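Local coordinates for gingipain R (Porphyromonas gingivalis, PDB 1CVR), which cleaves peptide bonds on the carboxyl side of arginine, acting as an Arg-specific cysteine proteinase with a caspase-like fold, at residues 352-357 and 423-428; 356-361 and 369-374. All coordinates share one frame; numbering follows the deposited sequence.

Interaction 1 (352-357 and 423-428); sequences TEMQVT and VTVIKD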
ATOM      1  N   THR A 352     -13.727  -4.432  13.829  1.00 20.67           N
ATOM      2  CA  THR A 352     -14.529  -5.197  14.766  1.00 24.35           C
ATOM      3  C   THR A 352     -13.712  -6.469  15.018  1.00 26.30           C
ATOM      4  O   THR A 352     -12.713  -6.724  14.325  1.00 23.97           O
ATOM      5  CB  THR A 352     -15.891  -5.545  14.189  1.00 24.02           C
ATOM      6  OG1 THR A 352     -15.721  -6.176  12.923  1.00 22.39           O
ATOM      7  CG2 THR A 352     -16.739  -4.276  14.033  1.00 25.54           C
ATOM      8  N   GLU A 353     -14.094  -7.255  16.018  1.00 26.93           N
ATOM      9  CA  GLU A 353     -13.331  -8.456  16.293  1.00 30.07           C
ATOM     10  C   GLU A 353     -13.944  -9.664  15.614  1.00 30.15           C
ATOM     11  O   GLU A 353     -15.094  -9.635  15.179  1.00 29.94           O
ATOM     12  CB  GLU A 353     -13.203  -8.690  17.804  1.00 32.87           C
ATOM     13  CG  GLU A 353     -12.619  -7.507  18.553  1.00 37.18           C
ATOM     14  CD  GLU A 353     -12.161  -7.862  19.948  1.00 41.12           C
ATOM     15  OE1 GLU A 353     -11.094  -8.499  20.084  1.00 44.49           O
ATOM     16  OE2 GLU A 353     -12.869  -7.518  20.914  1.00 45.04           O
ATOM     17  N   MET A 354     -13.145 -10.716  15.495  1.00 30.34           N
ATOM     18  CA  MET A 354     -13.584 -11.959  14.878  1.00 30.60           C
ATOM     19  C   MET A 354     -13.636 -13.055  15.932  1.00 30.65           C
ATOM     20  O   MET A 354     -12.864 -13.047  16.890  1.00 29.95           O
ATOM     21  CB  MET A 354     -12.608 -12.401  13.786  1.00 30.04           C
ATOM     22  CG  MET A 354     -12.582 -11.541  12.559  1.00 28.42           C
ATOM     23  SD  MET A 354     -11.427 -12.228  11.381  1.00 25.46           S
ATOM     24  CE  MET A 354      -9.877 -12.004  12.221  1.00 24.13           C
ATOM     25  N   GLN A 355     -14.543 -13.999  15.735  1.00 31.15           N
ATOM     26  CA  GLN A 355     -14.681 -15.122  16.646  1.00 33.43           C
ATOM     27  C   GLN A 355     -13.966 -16.273  15.946  1.00 31.56           C
ATOM     28  O   GLN A 355     -14.432 -16.786  14.930  1.00 31.82           O
ATOM     29  CB  GLN A 355     -16.167 -15.430  16.850  1.00 37.60           C
ATOM     30  CG  GLN A 355     -16.486 -16.306  18.050  1.00 43.98           C
ATOM     31  CD  GLN A 355     -17.983 -16.312  18.371  1.00 47.04           C
ATOM     32  OE1 GLN A 355     -18.427 -16.963  19.319  1.00 49.17           O
ATOM     33  NE2 GLN A 355     -18.762 -15.580  17.576  1.00 47.74           N
ATOM     34  N   VAL A 356     -12.812 -16.645  16.477  1.00 29.83           N
ATOM     35  CA  VAL A 356     -12.005 -17.719  15.911  1.00 28.60           C
ATOM     36  C   VAL A 356     -11.921 -18.892  16.881  1.00 28.29           C
ATOM     37  O   VAL A 356     -11.489 -18.738  18.022  1.00 27.36           O
ATOM     38  CB  VAL A 356     -10.558 -17.242  15.605  1.00 28.93           C
ATOM     39  CG1 VAL A 356      -9.694 -18.419  15.173  1.00 26.98           C
ATOM     40  CG2 VAL A 356     -10.574 -16.195  14.516  1.00 29.64           C
ATOM     41  N   THR A 357     -12.323 -20.068  16.417  1.00 27.65           N
ATOM     42  CA  THR A 357     -12.269 -21.253  17.255  1.00 28.76           C
ATOM     43  C   THR A 357     -11.398 -22.302  16.571  1.00 27.79           C
ATOM     44  O   THR A 357     -11.730 -22.792  15.503  1.00 25.68           O
ATOM     45  CB  THR A 357     -13.677 -21.838  17.480  1.00 29.12           C
ATOM     46  OG1 THR A 357     -14.556 -20.808  17.954  1.00 30.95           O
ATOM     47  CG2 THR A 357     -13.624 -22.938  18.528  1.00 32.13           C
ATOM     48  N   VAL A 423      -9.825  -7.119  13.618  1.00 19.44           N
ATOM     49  CA  VAL A 423      -8.668  -7.123  14.485  1.00 18.69           C
ATOM     50  C   VAL A 423      -7.977  -8.456  14.234  1.00 20.64           C
ATOM     51  O   VAL A 423      -8.607  -9.516  14.286  1.00 19.40           O
ATOM     52  CB  VAL A 423      -9.053  -7.012  15.971  1.00 19.90           C
ATOM     53  CG1 VAL A 423      -7.782  -7.144  16.854  1.00 18.80           C
ATOM     54  CG2 VAL A 423      -9.729  -5.671  16.222  1.00 15.73           C
ATOM     55  N   THR A 424      -6.685  -8.398  13.935  1.00 19.77           N
ATOM     56  CA  THR A 424      -5.927  -9.609  13.666  1.00 18.52           C
ATOM     57  C   THR A 424      -5.838 -10.520  14.880  1.00 19.60           C
ATOM     58  O   THR A 424      -5.541 -10.068  15.985  1.00 19.33           O
ATOM     59  CB  THR A 424      -4.507  -9.278  13.194  1.00 18.39           C
ATOM     60  OG1 THR A 424      -4.593  -8.585  11.945  1.00 16.22           O
ATOM     61  CG2 THR A 424      -3.679 -10.576  13.016  1.00 14.58           C
ATOM     62  N   VAL A 425      -6.098 -11.805  14.647  1.00 18.95           N
ATOM     63  CA  VAL A 425      -6.053 -12.820  15.685  1.00 20.01           C
ATOM     64  C   VAL A 425      -4.804 -13.674  15.514  1.00 21.24           C
ATOM     65  O   VAL A 425      -4.480 -14.111  14.404  1.00 20.62           O
ATOM     66  CB  VAL A 425      -7.290 -13.736  15.618  1.00 20.65           C
ATOM     67  CG1 VAL A 425      -7.181 -14.833  16.681  1.00 20.34           C
ATOM     68  CG2 VAL A 425      -8.564 -12.916  15.832  1.00 19.97           C
ATOM     69  N   ILE A 426      -4.093 -13.886  16.616  1.00 21.99           N
ATOM     70  CA  ILE A 426      -2.875 -14.698  16.625  1.00 24.25           C
ATOM     71  C   ILE A 426      -2.964 -15.681  17.802  1.00 25.40           C
ATOM     72  O   ILE A 426      -3.107 -15.266  18.946  1.00 22.80           O
ATOM     73  CB  ILE A 426      -1.610 -13.808  16.789  1.00 24.60           C
ATOM     74  CG1 ILE A 426      -1.459 -12.880  15.584  1.00 25.87           C
ATOM     75  CG2 ILE A 426      -0.363 -14.672  16.902  1.00 24.24           C
ATOM     76  CD1 ILE A 426      -0.288 -11.906  15.729  1.00 27.29           C
ATOM     77  N   LYS A 427      -2.898 -16.979  17.509  1.00 25.30           N
ATOM     78  CA  LYS A 427      -2.977 -18.009  18.542  1.00 26.58           C
ATOM     79  C   LYS A 427      -1.837 -19.008  18.386  1.00 28.12           C
ATOM     80  O   LYS A 427      -1.228 -19.113  17.316  1.00 26.57           O
ATOM     81  CB  LYS A 427      -4.301 -18.772  18.438  1.00 28.60           C
ATOM     82  CG  LYS A 427      -5.561 -17.924  18.577  1.00 31.05           C
ATOM     83  CD  LYS A 427      -6.802 -18.807  18.442  1.00 34.17           C
ATOM     84  CE  LYS A 427      -8.100 -18.009  18.559  1.00 36.67           C
ATOM     85  NZ  LYS A 427      -8.235 -17.295  19.868  1.00 40.77           N
ATOM     86  N   ASP A 428      -1.535 -19.726  19.460  1.00 29.04           N
ATOM     87  CA  ASP A 428      -0.501 -20.748  19.415  1.00 32.04           C
ATOM     88  C   ASP A 428      -1.153 -22.108  19.252  1.00 31.48           C
ATOM     89  O   ASP A 428      -2.254 -22.344  19.748  1.00 31.51           O
ATOM     90  CB  ASP A 428       0.348 -20.751  20.688  1.00 36.54           C
ATOM     91  CG  ASP A 428       1.352 -19.621  20.719  1.00 41.28           C
ATOM     92  OD1 ASP A 428       0.940 -18.453  20.875  1.00 44.03           O
ATOM     93  OD2 ASP A 428       2.562 -19.905  20.565  1.00 45.58           O
TER
HETATM   94  O   HOH W   1     -10.573 -10.283  16.004  1.00 25.43           O

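Interaction 2 (356-361 and 369-374); sequences VTAPAN and FEVACD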
ATOM      1  N   VAL A 356     -12.812 -16.645  16.477  1.00 29.83           N
ATOM      2  CA  VAL A 356     -12.005 -17.719  15.911  1.00 28.60           C
ATOM      3  C   VAL A 356     -11.921 -18.892  16.881  1.00 28.29           C
ATOM      4  O   VAL A 356     -11.489 -18.738  18.022  1.00 27.36           O
ATOM      5  CB  VAL A 356     -10.558 -17.242  15.605  1.00 28.93           C
ATOM      6  CG1 VAL A 356      -9.694 -18.419  15.173  1.00 26.98           C
ATOM      7  CG2 VAL A 356     -10.574 -16.195  14.516  1.00 29.64           C
ATOM      8  N   THR A 357     -12.323 -20.068  16.417  1.00 27.65           N
ATOM      9  CA  THR A 357     -12.269 -21.253  17.255  1.00 28.76           C
ATOM     10  C   THR A 357     -11.398 -22.302  16.571  1.00 27.79           C
ATOM     11  O   THR A 357     -11.730 -22.792  15.503  1.00 25.68           O
ATOM     12  CB  THR A 357     -13.677 -21.838  17.480  1.00 29.12           C
ATOM     13  OG1 THR A 357     -14.556 -20.808  17.954  1.00 30.95           O
ATOM     14  CG2 THR A 357     -13.624 -22.938  18.528  1.00 32.13           C
ATOM     15  N   ALA A 358     -10.268 -22.629  17.178  1.00 28.61           N
ATOM     16  CA  ALA A 358      -9.391 -23.640  16.605  1.00 29.65           C
ATOM     17  C   ALA A 358      -8.883 -24.584  17.695  1.00 28.52           C
ATOM     18  O   ALA A 358      -8.909 -24.253  18.879  1.00 27.03           O
ATOM     19  CB  ALA A 358      -8.205 -22.970  15.896  1.00 27.55           C
ATOM     20  N   PRO A 359      -8.452 -25.791  17.305  1.00 27.58           N
ATOM     21  CA  PRO A 359      -7.930 -26.766  18.263  1.00 27.85           C
ATOM     22  C   PRO A 359      -6.706 -26.171  18.949  1.00 29.34           C
ATOM     23  O   PRO A 359      -5.987 -25.359  18.363  1.00 30.15           O
ATOM     24  CB  PRO A 359      -7.574 -27.956  17.372  1.00 27.13           C
ATOM     25  CG  PRO A 359      -8.612 -27.843  16.258  1.00 27.63           C
ATOM     26  CD  PRO A 359      -8.458 -26.365  15.949  1.00 29.27           C
ATOM     27  N   ALA A 360      -6.464 -26.560  20.190  1.00 28.27           N
ATOM     28  CA  ALA A 360      -5.313 -26.030  20.904  1.00 29.75           C
ATOM     29  C   ALA A 360      -4.067 -26.802  20.502  1.00 30.01           C
ATOM     30  O   ALA A 360      -2.942 -26.327  20.676  1.00 29.05           O
ATOM     31  CB  ALA A 360      -5.542 -26.138  22.403  1.00 30.46           C
ATOM     32  N   ASN A 361      -4.278 -27.995  19.953  1.00 32.09           N
ATOM     33  CA  ASN A 361      -3.182 -28.865  19.536  1.00 33.31           C
ATOM     34  C   ASN A 361      -3.349 -29.349  18.103  1.00 33.29           C
ATOM     35  O   ASN A 361      -4.432 -29.260  17.515  1.00 32.76           O
ATOM     36  CB  ASN A 361      -3.100 -30.113  20.428  1.00 36.97           C
ATOM     37  CG  ASN A 361      -2.813 -29.798  21.891  1.00 40.13           C
ATOM     38  OD1 ASN A 361      -2.687 -30.710  22.713  1.00 41.52           O
ATOM     39  ND2 ASN A 361      -2.716 -28.514  22.225  1.00 43.57           N
ATOM     40  N   PHE A 369      -5.605 -28.840   8.899  1.00 27.47           N
ATOM     41  CA  PHE A 369      -5.947 -28.211  10.158  1.00 26.77           C
ATOM     42  C   PHE A 369      -7.190 -27.384   9.874  1.00 26.50           C
ATOM     43  O   PHE A 369      -7.202 -26.579   8.951  1.00 25.43           O
ATOM     44  CB  PHE A 369      -4.792 -27.324  10.610  1.00 25.56           C
ATOM     45  CG  PHE A 369      -4.961 -26.762  11.981  1.00 27.40           C
ATOM     46  CD1 PHE A 369      -4.964 -27.597  13.091  1.00 28.01           C
ATOM     47  CD2 PHE A 369      -5.100 -25.392  12.169  1.00 27.26           C
ATOM     48  CE1 PHE A 369      -5.103 -27.076  14.376  1.00 29.03           C
ATOM     49  CE2 PHE A 369      -5.238 -24.857  13.447  1.00 28.45           C
ATOM     50  CZ  PHE A 369      -5.239 -25.704  14.556  1.00 28.79           C
ATOM     51  N   GLU A 370      -8.236 -27.593  10.664  1.00 28.96           N
ATOM     52  CA  GLU A 370      -9.494 -26.882  10.472  1.00 29.54           C
ATOM     53  C   GLU A 370      -9.701 -25.804  11.514  1.00 28.87           C
ATOM     54  O   GLU A 370      -9.543 -26.046  12.706  1.00 26.46           O
ATOM     55  CB  GLU A 370     -10.668 -27.858  10.536  1.00 33.53           C
ATOM     56  CG  GLU A 370     -10.496 -29.083   9.653  1.00 39.79           C
ATOM     57  CD  GLU A 370     -11.737 -29.961   9.628  1.00 43.23           C
ATOM     58  OE1 GLU A 370     -11.622 -31.118   9.160  1.00 45.16           O
ATOM     59  OE2 GLU A 370     -12.817 -29.490  10.062  1.00 41.18           O
ATOM     60  N   VAL A 371     -10.075 -24.618  11.045  1.00 28.20           N
ATOM     61  CA  VAL A 371     -10.308 -23.464  11.903  1.00 29.57           C
ATOM     62  C   VAL A 371     -11.711 -22.925  11.661  1.00 28.85           C
ATOM     63  O   VAL A 371     -12.161 -22.848  10.518  1.00 28.76           O
ATOM     64  CB  VAL A 371      -9.297 -22.333  11.591  1.00 30.67           C
ATOM     65  CG1 VAL A 371      -9.543 -21.149  12.489  1.00 31.58           C
ATOM     66  CG2 VAL A 371      -7.886 -22.846  11.766  1.00 31.26           C
ATOM     67  N   ALA A 372     -12.408 -22.572  12.735  1.00 28.80           N
ATOM     68  CA  ALA A 372     -13.755 -22.021  12.616  1.00 28.60           C
ATOM     69  C   ALA A 372     -13.637 -20.513  12.779  1.00 28.03           C
ATOM     70  O   ALA A 372     -12.947 -20.048  13.677  1.00 27.72           O
ATOM     71  CB  ALA A 372     -14.666 -22.597  13.700  1.00 26.79           C
ATOM     72  N   CYS A 373     -14.295 -19.753  11.907  1.00 28.74           N
ATOM     73  CA  CYS A 373     -14.241 -18.290  11.993  1.00 28.36           C
ATOM     74  C   CYS A 373     -15.581 -17.686  11.579  1.00 28.00           C
ATOM     75  O   CYS A 373     -16.127 -18.028  10.534  1.00 28.13           O
ATOM     76  CB  CYS A 373     -13.116 -17.739  11.101  1.00 28.11           C
ATOM     77  SG  CYS A 373     -12.829 -15.944  11.264  1.00 27.82           S
ATOM     78  N   ASP A 374     -16.108 -16.779  12.394  1.00 29.55           N
ATOM     79  CA  ASP A 374     -17.399 -16.169  12.083  1.00 31.17           C
ATOM     80  C   ASP A 374     -17.341 -15.054  11.045  1.00 31.86           C
ATOM     81  O   ASP A 374     -18.299 -14.295  10.901  1.00 33.28           O
ATOM     82  CB  ASP A 374     -18.064 -15.666  13.372  1.00 32.44           C
ATOM     83  CG  ASP A 374     -17.371 -14.449  13.964  1.00 34.48           C
ATOM     84  OD1 ASP A 374     -16.140 -14.311  13.803  1.00 32.33           O
ATOM     85  OD2 ASP A 374     -18.067 -13.641  14.619  1.00 35.83           O
TER

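Interaction 1 (352-357 and 423-428)
In the immunoglobulin-like C-terminal domain, 352-357 runs beside the start of the last strand in the same general direction, and Thr352 and Val423 tie the two together. The N-H of Val423 donates to Thr352 O at 3.0 Å in a somewhat bent bond (144° at the hydrogen). Beyond it the chains diverge and a water bridges them, accepting from Met354 N (2.7 Å) and donating to Val423 O. Further on, side chains take over. Unbranched and flexible, Met354 folds back at its last torsion (chi3 -67°), which carries CE to 3.9 Å from Val425 CG2, the two side chains crossing at a slant. The same CG2 lies 4.1 Å from Val356 CG2; these beta-branched residues suit extended chain, and the two side chains slide past each other in opposite directions. Lys427 closes the row with its CE alone, 3.8 Å from Val356 CG1 and 3.5 Å from Val356 O. At the other end, Glu353 CG lies alongside Val423 CG2. Since 356-357 and 425-431 belong to different sheets, this apolar row is consistent with packing between the two sheets, near their margin, of an immunoglobulin-like beta sandwich.

Interaction 2 (356-361 and 369-374)
Ala372 O is held from two neighbouring residues of the facing strand: Thr357 N donates to it at 2.8 Å in a nearly straight bond (167°), while Val356 CA adds a CA-H...O contact at 3.4 Å. The return bond, from Ala372 N to Thr357 O at 2.9 Å, completes a hydrogen-bonded pair of an antiparallel ladder, in which 356-357 is an outermost strand of the three-stranded sheet of the immunoglobulin-like domain. Val356 and Cys373 form the adjoining non-hydrogen-bonded pair. On their face of the sheet, Val356 spreads its two methyls over different neighbours. CG1, anti to the backbone N (chi1 173°), meets Val371 CG1 at 3.8 Å, and CG2 reaches Cys373 SG at 4.0 Å; a branched side chain and a small, only weakly polar thiol fit this inner surface, where Val371 and Cys373 are buried. On the other face, Thr357 CB packs beside the small methyl of Ala372. The ladder does not continue to Pro359, which has no N-H to give; instead its CD lies 3.4 Å from Glu370 O. The same CD approaches Phe369 CZ at 3.6 Å, obliquely to the ring, and the Ala358 methyl nears that carbon from a similarly oblique angle. The buried phenyl thus fills the place where the chains part, and it also touches Val429 of strand 425-431. Two carbonyl oxygens lie near the plane of the ring at its edge: Pro359 O, close to CZ, and Asn361 O, 3.9 Å from CE1.

How the interactions relate
Strand 356-357 belongs to both interactions: interaction 2 pairs its backbone edge with 369-374, while interaction 1 uses the Val356 side chain, which points to 423-428. Val356 is therefore shared, touching residues of both sheets. The centres lie about 10 Å apart, and the contacts touch directly. Met354 SD lies 4.0 Å from Cys373 SG, and Asp374 OD1 is near Gln355 N in a probable hydrogen bond. Past Pro359 the chain changes sheets, and Ala360 bonds through its backbone to Lys430. Both contacts are structural packing within the immunoglobulin-like domain, their centres about 23 and 29 Å from the centre of the chain; the Val423 side chain is about 12 Å from a bound zinc ion.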